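PDB 4YWO: mercuric reductase from Metallosphaera sedula, which probably reduces mercuric ions to elemental mercury with NADPH as electron donor, working as an FAD-containing homodimer. Local coordinates for residues A25-A30 with A317-S322; A68-K72 with S194-V198. All coordinates share one frame; numbering follows the deposited sequence.

Interaction 1: A25-A30 with A317-S322. With FAD (flavin-adenine dinucleotide), chain B.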
ATOM      1  N   ALA A  25      -8.244  18.644 -14.278  1.00 15.83           N
ATOM      2  CA  ALA A  25      -8.432  17.196 -14.248  1.00 16.49           C
ATOM      3  C   ALA A  25      -9.785  16.767 -14.823  1.00 16.01           C
ATOM      4  O   ALA A  25      -9.856  15.875 -15.672  1.00 16.50           O
ATOM      5  CB  ALA A  25      -8.385  16.738 -12.754  1.00 18.47           C
ATOM      6  N   ALA A  26     -10.871  17.435 -14.405  1.00 15.55           N
ATOM      7  CA  ALA A  26     -12.195  17.110 -14.936  1.00 14.28           C
ATOM      8  C   ALA A  26     -12.284  17.385 -16.451  1.00 14.19           C
ATOM      9  O   ALA A  26     -12.866  16.597 -17.207  1.00 16.02           O
ATOM     10  CB  ALA A  26     -13.286  17.783 -14.158  1.00 15.14           C
ATOM     11  N   GLY A  27     -11.816  18.582 -16.881  1.00 14.56           N
ATOM     12  CA  GLY A  27     -11.934  18.956 -18.243  1.00 14.09           C
ATOM     13  C   GLY A  27     -11.094  18.103 -19.183  1.00 15.83           C
ATOM     14  O   GLY A  27     -11.546  17.725 -20.276  1.00 17.06           O
ATOM     15  N   PHE A  28      -9.913  17.755 -18.693  1.00 16.70           N
ATOM     16  CA  PHE A  28      -9.125  16.792 -19.476  1.00 17.67           C
ATOM     17  C   PHE A  28      -9.735  15.427 -19.635  1.00 17.33           C
ATOM     18  O   PHE A  28      -9.681  14.849 -20.774  1.00 20.02           O
ATOM     19  CB  PHE A  28      -7.662  16.629 -18.942  1.00 18.88           C
ATOM     20  CG  PHE A  28      -6.696  17.506 -19.653  1.00 19.92           C
ATOM     21  CD1 PHE A  28      -6.562  18.845 -19.311  1.00 21.27           C
ATOM     22  CD2 PHE A  28      -5.934  17.047 -20.716  1.00 24.85           C
ATOM     23  CE1 PHE A  28      -5.687  19.691 -19.958  1.00 20.15           C
ATOM     24  CE2 PHE A  28      -5.084  17.887 -21.387  1.00 23.21           C
ATOM     25  CZ  PHE A  28      -4.924  19.202 -21.029  1.00 22.63           C
ATOM     26  N   ALA A  29     -10.300  14.898 -18.580  1.00 16.06           N
ATOM     27  CA  ALA A  29     -10.980  13.643 -18.617  1.00 17.56           C
ATOM     28  C   ALA A  29     -12.152  13.711 -19.589  1.00 19.62           C
ATOM     29  O   ALA A  29     -12.337  12.790 -20.409  1.00 20.71           O
ATOM     30  CB  ALA A  29     -11.396  13.254 -17.266  1.00 17.52           C
ATOM     31  N   ALA A  30     -12.891  14.860 -19.590  1.00 17.10           N
ATOM     32  CA  ALA A  30     -13.962  15.031 -20.539  1.00 16.27           C
ATOM     33  C   ALA A  30     -13.449  15.058 -21.946  1.00 15.77           C
ATOM     34  O   ALA A  30     -14.116  14.506 -22.826  1.00 18.47           O
ATOM     35  CB  ALA A  30     -14.730  16.335 -20.193  1.00 17.07           C
ATOM     36  N   ALA A 317     -12.525  14.106  -9.605  1.00 14.86           N
ATOM     37  CA  ALA A 317     -12.775  15.127 -10.689  1.00 15.00           C
ATOM     38  C   ALA A 317     -12.624  14.456 -12.072  1.00 15.41           C
ATOM     39  O   ALA A 317     -13.498  14.611 -12.930  1.00 15.90           O
ATOM     40  CB  ALA A 317     -11.838  16.308 -10.524  1.00 14.90           C
ATOM     41  N   GLY A 318     -11.585  13.612 -12.247  1.00 17.03           N
ATOM     42  CA  GLY A 318     -11.368  12.884 -13.466  1.00 17.20           C
ATOM     43  C   GLY A 318     -12.553  11.995 -13.792  1.00 17.53           C
ATOM     44  O   GLY A 318     -13.080  11.996 -14.905  1.00 18.95           O
ATOM     45  N   ARG A 319     -12.920  11.138 -12.868  1.00 16.00           N
ATOM     46  CA  ARG A 319     -14.058  10.220 -13.034  1.00 16.65           C
ATOM     47  C   ARG A 319     -15.332  10.968 -13.396  1.00 17.61           C
ATOM     48  O   ARG A 319     -16.021  10.517 -14.374  1.00 19.45           O
ATOM     49  CB  ARG A 319     -14.312   9.399 -11.820  1.00 20.67           C
ATOM     50  CG  ARG A 319     -15.345   8.310 -12.007  1.00 25.36           C
ATOM     51  CD  ARG A 319     -14.676   7.227 -12.837  1.00 29.44           C
ATOM     52  NE  ARG A 319     -15.565   6.249 -13.433  1.00 41.75           N
ATOM     53  CZ  ARG A 319     -15.352   5.691 -14.632  1.00 40.18           C
ATOM     54  NH1 ARG A 319     -14.384   6.138 -15.458  1.00 47.55           N
ATOM     55  NH2 ARG A 319     -16.167   4.766 -15.023  1.00 54.81           N
ATOM     56  N   GLN A 320     -15.662  12.066 -12.681  1.00 15.54           N
ATOM     57  CA  GLN A 320     -16.850  12.905 -13.002  1.00 16.08           C
ATOM     58  C   GLN A 320     -16.722  13.500 -14.389  1.00 16.78           C
ATOM     59  O   GLN A 320     -17.764  13.530 -15.114  1.00 16.01           O
ATOM     60  CB  GLN A 320     -17.055  13.912 -11.923  1.00 15.26           C
ATOM     61  CG  GLN A 320     -17.437  13.393 -10.551  1.00 15.81           C
ATOM     62  CD  GLN A 320     -17.549  14.418  -9.544  1.00 16.67           C
ATOM     63  OE1 GLN A 320     -16.817  15.476  -9.605  1.00 17.58           O
ATOM     64  NE2 GLN A 320     -18.329  14.178  -8.519  1.00 18.04           N
ATOM     65  N   GLY A 321     -15.537  13.970 -14.841  1.00 14.94           N
ATOM     66  CA  GLY A 321     -15.420  14.563 -16.188  1.00 14.96           C
ATOM     67  C   GLY A 321     -15.724  13.474 -17.233  1.00 18.41           C
ATOM     68  O   GLY A 321     -16.455  13.681 -18.189  1.00 19.23           O
ATOM     69  N   SER A 322     -15.225  12.211 -17.020  1.00 17.65           N
ATOM     70  CA  SER A 322     -15.579  11.134 -17.907  1.00 19.20           C
ATOM     71  C   SER A 322     -17.016  10.782 -17.928  1.00 18.71           C
ATOM     72  O   SER A 322     -17.563  10.568 -19.049  1.00 23.00           O
ATOM     73  CB  SER A 322     -14.778   9.794 -17.568  1.00 22.33           C
ATOM     74  OG  SER A 322     -13.359  10.020 -17.713  1.00 28.98           O
TER
HETATM   75  PA  FAD B 501      -9.523  22.743 -11.760  1.00 17.78           P
HETATM   76  O1A FAD B 501      -8.368  21.837 -12.115  1.00 19.64           O
HETATM   77  O2A FAD B 501      -9.274  24.008 -10.973  1.00 18.26           O
HETATM   78  O5B FAD B 501     -10.289  23.139 -13.120  1.00 17.74           O
HETATM   79  C5B FAD B 501     -10.587  24.502 -13.413  1.00 17.11           C
HETATM   80  C4B FAD B 501      -9.763  24.955 -14.612  1.00 17.73           C
HETATM   81  O4B FAD B 501     -10.625  25.520 -15.604  1.00 19.23           O
HETATM   82  C3B FAD B 501      -8.750  26.016 -14.216  1.00 20.09           C
HETATM   83  O3B FAD B 501      -7.424  25.560 -14.502  1.00 25.99           O
HETATM   84  C2B FAD B 501      -9.070  27.241 -15.049  1.00 19.08           C
HETATM   85  O2B FAD B 501      -7.950  27.578 -15.874  1.00 23.94           O
HETATM   86  C1B FAD B 501     -10.262  26.868 -15.915  1.00 18.32           C
HETATM   87  N9A FAD B 501     -11.399  27.775 -15.618  1.00 17.10           N
HETATM   88  C8A FAD B 501     -11.899  28.037 -14.397  1.00 16.71           C
HETATM   89  N7A FAD B 501     -12.938  28.908 -14.468  1.00 19.54           N
HETATM   90  C5A FAD B 501     -13.116  29.218 -15.766  1.00 17.10           C
HETATM   91  C6A FAD B 501     -14.039  30.080 -16.541  1.00 17.35           C
HETATM   92  N6A FAD B 501     -15.004  30.805 -15.925  1.00 20.32           N
HETATM   93  N1A FAD B 501     -13.885  30.120 -17.883  1.00 18.49           N
HETATM   94  C2A FAD B 501     -12.930  29.405 -18.507  1.00 19.44           C
HETATM   95  N3A FAD B 501     -12.059  28.602 -17.867  1.00 19.50           N
HETATM   96  C4A FAD B 501     -12.100  28.468 -16.520  1.00 17.83           C
HETATM   97  N1  FAD B 501      -6.586  16.051  -4.525  1.00 16.17           N
HETATM   98  C2  FAD B 501      -6.185  14.760  -4.414  1.00 19.73           C
HETATM   99  O2  FAD B 501      -6.936  13.858  -4.844  1.00 18.81           O
HETATM  100  N3  FAD B 501      -5.011  14.409  -3.858  1.00 18.22           N
HETATM  101  C4  FAD B 501      -4.151  15.313  -3.374  1.00 22.99           C
HETATM  102  O4  FAD B 501      -3.066  14.956  -2.864  1.00 24.59           O
HETATM  103  C4X FAD B 501      -4.514  16.749  -3.458  1.00 19.87           C
HETATM  104  N5  FAD B 501      -3.701  17.723  -2.992  1.00 19.22           N
HETATM  105  C5X FAD B 501      -4.060  19.025  -3.083  1.00 17.24           C
HETATM  106  C6  FAD B 501      -3.208  20.010  -2.597  1.00 16.55           C
HETATM  107  C7  FAD B 501      -3.569  21.350  -2.687  1.00 17.65           C
HETATM  108  C7M FAD B 501      -2.644  22.415  -2.160  1.00 18.69           C
HETATM  109  C8  FAD B 501      -4.868  21.732  -3.301  1.00 18.79           C
HETATM  110  C8M FAD B 501      -5.257  23.184  -3.396  1.00 18.68           C
HETATM  111  C9  FAD B 501      -5.723  20.751  -3.788  1.00 16.81           C
HETATM  112  C9A FAD B 501      -5.362  19.412  -3.699  1.00 17.00           C
HETATM  113  N10 FAD B 501      -6.223  18.410  -4.190  1.00 16.62           N
HETATM  114  C10 FAD B 501      -5.818  17.067  -4.079  1.00 17.59           C
HETATM  115  C1' FAD B 501      -7.508  18.758  -4.800  1.00 16.27           C
HETATM  116  C2' FAD B 501      -7.394  18.660  -6.316  1.00 18.32           C
HETATM  117  O2' FAD B 501      -6.264  19.418  -6.761  1.00 21.07           O
HETATM  118  C3' FAD B 501      -8.655  19.183  -6.994  1.00 20.35           C
HETATM  119  O3' FAD B 501      -9.802  18.535  -6.433  1.00 21.49           O
HETATM  120  C4' FAD B 501      -8.613  18.929  -8.496  1.00 20.13           C
HETATM  121  O4' FAD B 501      -7.583  19.729  -9.086  1.00 23.83           O
HETATM  122  C5' FAD B 501      -9.950  19.265  -9.145  1.00 18.28           C
HETATM  123  O5' FAD B 501      -9.749  19.559 -10.526  1.00 17.38           O
HETATM  124  P   FAD B 501     -10.881  20.331 -11.370  1.00 15.20           P
HETATM  125  O1P FAD B 501     -10.571  20.162 -12.839  1.00 14.88           O
HETATM  126  O2P FAD B 501     -12.232  19.923 -10.833  1.00 14.52           O
HETATM  127  O3P FAD B 501     -10.625  21.870 -10.976  1.00 15.00           O
HETATM  128  O   HOH W   1     -11.756  10.221 -19.744  1.00 28.81           O
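A26 and G321 bring the two helices so close that backbone meets backbone. Their CA atoms are 4.3 Å apart, and the short helix axes approach to 7.0 Å at a crossing angle of -38°. G321 makes this possible. It has no side chain, and its bare CA lies against A26 O in a CA-H...O contact of 3.4 Å between G321 CA and A26 O. The angle at the hydrogen is 155°. A26 CA makes a more bent contact of the same kind with A317 O, and the A26 methyl group rests on the same oxygen. Both oxygens keep their helical bonds as well, A26 O to A30 N and A317 O to G321 N.

Small side chains fill the rest of the interface. The methyl groups of A25 and A317 meet at 4.1 Å from CB to CB. One turn on, A29 CB presses on G318 O at 3.2 Å and also lies beside S322 OG. S322 OG stands anti to the carbonyl carbon, beside the backbone N. There it reaches a water at 2.6 Å, and the same water donates to A29 O. This bridge ties the helices at the end away from the cofactor.

The other end faces the FAD pyrophosphate. A26 N donates to FAD O1P at 3.2 Å, with an N-H...O angle of 161°. A317 CB packs near FAD O2P. The N-terminus of helix 25-36 thus points at the phosphates, and its dipole probably helps to hold their negative charge. E314 N and D306 OD1 bind the same cofactor nearby. The arrangement is characteristic of the FAD-binding Rossmann-type domain of the disulfide oxidoreductase family, whose glycine-rich turn leads from the first strand into a helix that begins at the pyrophosphate.

Interaction 2: A68-K72 with S194-V198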
ATOM      1  N   ALA A  68      10.439  16.793   2.806  1.00 14.34           N
ATOM      2  CA  ALA A  68      10.370  16.979   4.227  1.00 14.54           C
ATOM      3  C   ALA A  68      10.648  15.633   5.001  1.00 13.84           C
ATOM      4  O   ALA A  68      11.317  15.616   6.036  1.00 15.52           O
ATOM      5  CB  ALA A  68       9.144  17.614   4.704  1.00 15.74           C
ATOM      6  N   GLU A  69       9.963  14.603   4.571  1.00 13.37           N
ATOM      7  CA  GLU A  69      10.076  13.301   5.154  1.00 14.93           C
ATOM      8  C   GLU A  69      11.495  12.718   5.091  1.00 15.79           C
ATOM      9  O   GLU A  69      11.977  12.152   6.087  1.00 15.28           O
ATOM     10  CB  GLU A  69       9.065  12.325   4.516  1.00 17.17           C
ATOM     11  CG  GLU A  69       9.253  10.896   4.983  1.00 22.84           C
ATOM     12  CD  GLU A  69      10.127   9.956   4.066  1.00 35.00           C
ATOM     13  OE1 GLU A  69       9.951   9.961   2.798  1.00 36.59           O
ATOM     14  OE2 GLU A  69      10.957   9.122   4.650  1.00 37.81           O
ATOM     15  N   ILE A  70      12.145  12.767   3.975  1.00 13.41           N
ATOM     16  CA  ILE A  70      13.465  12.095   3.863  1.00 14.92           C
ATOM     17  C   ILE A  70      14.499  12.849   4.705  1.00 16.08           C
ATOM     18  O   ILE A  70      15.353  12.255   5.307  1.00 14.65           O
ATOM     19  CB  ILE A  70      13.948  11.890   2.431  1.00 14.67           C
ATOM     20  CG1 ILE A  70      14.152  13.190   1.669  1.00 15.30           C
ATOM     21  CG2 ILE A  70      12.954  10.999   1.674  1.00 15.20           C
ATOM     22  CD1 ILE A  70      14.620  13.048   0.255  1.00 16.87           C
ATOM     23  N   TYR A  71      14.351  14.166   4.779  1.00 13.82           N
ATOM     24  CA  TYR A  71      15.285  14.916   5.655  1.00 14.29           C
ATOM     25  C   TYR A  71      15.005  14.647   7.088  1.00 14.62           C
ATOM     26  O   TYR A  71      16.006  14.592   7.923  1.00 14.83           O
ATOM     27  CB  TYR A  71      15.286  16.466   5.368  1.00 14.24           C
ATOM     28  CG  TYR A  71      16.126  16.867   4.231  1.00 13.89           C
ATOM     29  CD1 TYR A  71      15.727  16.718   2.919  1.00 15.40           C
ATOM     30  CD2 TYR A  71      17.384  17.467   4.431  1.00 16.37           C
ATOM     31  CE1 TYR A  71      16.536  17.038   1.845  1.00 15.89           C
ATOM     32  CE2 TYR A  71      18.163  17.802   3.352  1.00 15.95           C
ATOM     33  CZ  TYR A  71      17.817  17.612   2.108  1.00 18.12           C
ATOM     34  OH  TYR A  71      18.593  17.925   1.004  1.00 21.23           O
ATOM     35  N   LYS A  72      13.740  14.541   7.512  1.00 14.97           N
ATOM     36  CA  LYS A  72      13.388  14.215   8.880  1.00 17.06           C
ATOM     37  C   LYS A  72      14.028  12.867   9.242  1.00 17.94           C
ATOM     38  O   LYS A  72      14.624  12.738  10.326  1.00 18.16           O
ATOM     39  CB  LYS A  72      11.870  14.194   9.103  1.00 20.78           C
ATOM     40  CG  LYS A  72      11.517  13.740  10.523  1.00 24.27           C
ATOM     41  CD  LYS A  72      10.355  14.369  11.181  1.00 32.96           C
ATOM     42  CE  LYS A  72      10.076  13.964  12.672  1.00 35.56           C
ATOM     43  NZ  LYS A  72      11.143  14.468  13.520  1.00 44.54           N
ATOM     44  N   SER A 194       6.781  22.773   9.448  1.00 16.40           N
ATOM     45  CA  SER A 194       7.491  22.417  10.696  1.00 17.53           C
ATOM     46  C   SER A 194       8.733  21.579  10.448  1.00 18.98           C
ATOM     47  O   SER A 194       9.790  21.771  11.079  1.00 18.09           O
ATOM     48  CB  SER A 194       6.546  21.794  11.692  1.00 21.51           C
ATOM     49  OG  SER A 194       6.077  20.546  11.285  1.00 25.84           O
ATOM     50  N   ARG A 195       8.697  20.753   9.429  1.00 16.20           N
ATOM     51  CA  ARG A 195       9.836  19.873   9.042  1.00 18.91           C
ATOM     52  C   ARG A 195      10.876  20.658   8.244  1.00 19.94           C
ATOM     53  O   ARG A 195      11.848  20.130   7.717  1.00 22.26           O
ATOM     54  CB  ARG A 195       9.320  18.621   8.316  1.00 17.59           C
ATOM     55  CG  ARG A 195       8.589  17.700   9.233  1.00 17.03           C
ATOM     56  CD  ARG A 195       8.162  16.435   8.475  1.00 16.59           C
ATOM     57  NE  ARG A 195       7.654  15.416   9.401  1.00 16.97           N
ATOM     58  CZ  ARG A 195       7.537  14.095   9.092  1.00 15.09           C
ATOM     59  NH1 ARG A 195       7.735  13.702   7.863  1.00 14.73           N
ATOM     60  NH2 ARG A 195       7.211  13.281  10.102  1.00 18.28           N
ATOM     61  N   MET A 196      10.542  21.942   8.000  1.00 18.65           N
ATOM     62  CA  MET A 196      11.568  22.903   7.433  1.00 19.40           C
ATOM     63  C   MET A 196      12.081  23.904   8.446  1.00 20.57           C
ATOM     64  O   MET A 196      12.525  25.006   8.017  1.00 24.11           O
ATOM     65  CB  MET A 196      11.054  23.532   6.226  1.00 21.77           C
ATOM     66  CG  MET A 196      10.754  22.488   5.218  1.00 27.29           C
ATOM     67  SD  MET A 196      10.054  23.111   3.779  1.00 31.91           S
ATOM     68  CE  MET A 196       9.729  21.519   2.902  1.00 32.14           C
ATOM     69  N   LYS A 197      12.000  23.580   9.722  1.00 19.92           N
ATOM     70  CA  LYS A 197      12.460  24.383  10.817  1.00 23.51           C
ATOM     71  C   LYS A 197      11.708  25.724  10.944  1.00 23.97           C
ATOM     72  O   LYS A 197      12.274  26.752  11.300  1.00 27.42           O
ATOM     73  CB  LYS A 197      13.964  24.660  10.599  1.00 30.00           C
ATOM     74  CG  LYS A 197      14.803  24.563  11.829  1.00 35.84           C
ATOM     75  CD  LYS A 197      16.192  25.093  11.487  1.00 39.33           C
ATOM     76  CE  LYS A 197      17.147  24.962  12.658  1.00 45.70           C
ATOM     77  NZ  LYS A 197      16.523  25.341  13.943  1.00 49.00           N
ATOM     78  N   VAL A 198      10.427  25.731  10.697  1.00 18.94           N
ATOM     79  CA  VAL A 198       9.527  26.892  10.817  1.00 17.82           C
ATOM     80  C   VAL A 198       8.679  26.571  12.038  1.00 20.57           C
ATOM     81  O   VAL A 198       8.150  25.440  12.179  1.00 19.49           O
ATOM     82  CB  VAL A 198       8.633  27.121   9.562  1.00 17.37           C
ATOM     83  CG1 VAL A 198       7.627  28.223   9.774  1.00 19.86           C
ATOM     84  CG2 VAL A 198       9.494  27.340   8.315  1.00 18.81           C
TER
HETATM   85  O   HOH W   2      12.680  17.735   7.361  1.00 19.29           O
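The guanidinium group of R195 has the aliphatic chain of K72 over one face. K72 CD stands 3.1 Å above the plane, offset toward the rim, and is 3.4 Å from R195 NE. E69 CA and A68 O approach the group obliquely, and E69 CA lies 3.6 Å from R195 NH1. The two long side chains cross at about a right angle. K72 starts with CG anti to its own backbone N (chi1 175°) and bends at chi2, which lays its methylenes over the guanidinium. R195 is extended from CG to NE, and this carries its charged end across to the helix.

The charged end of R195 finds its main partners beyond the two segments. R195 NE forms a salt bridge with D228, and R195 NH1 is hydrogen-bonded to Q348. These partners probably fix the rotation of the flat group and offset its charge. K72 NZ is 5.3 Å from R195 NH2, and its ion pairs with E76 and D228 are long and weak. The lysine meets the arginine through its carbon chain, with the two charged ends held apart.

Near the root of R195, the contact is apolar. A68 CB touches R195 CB at 3.8 Å, and M196 CE comes to 4.3 Å from A68 CB. Alongside, one water donates to A68 O and R195 O, joining the two backbones. A68 O also accepts the helical bond from K72 N, so two donors grip it.

S194 to K197 form a type I turn, and K197, with positive phi, is the C' residue of a Schellman motif. This motif ends the helix of a right-handed beta-alpha-beta crossover (176-180, 184-194, 199-203), probably in the NADPH-binding domain as in relatives, packed against helix 58-78 of the FAD-binding part.

Interactions 1 and 2 lie on opposite sides of the chain's centre, with their own centres 34 Å apart. Their nearest atoms are about 24 Å apart, so they do not touch. Both of the later segments, 317-322 and 194-198, fold back on helices from the first part of the chain. Interaction 1 sits directly on the FAD pyrophosphate. Interaction 2 is more remote, with the M196 side chain about 13 Å from FAD. Helix 58-78 still connects it to the cofactor: K62, near the start of that helix, binds FAD, and C58, at its first residue, forms the disulfide with C53.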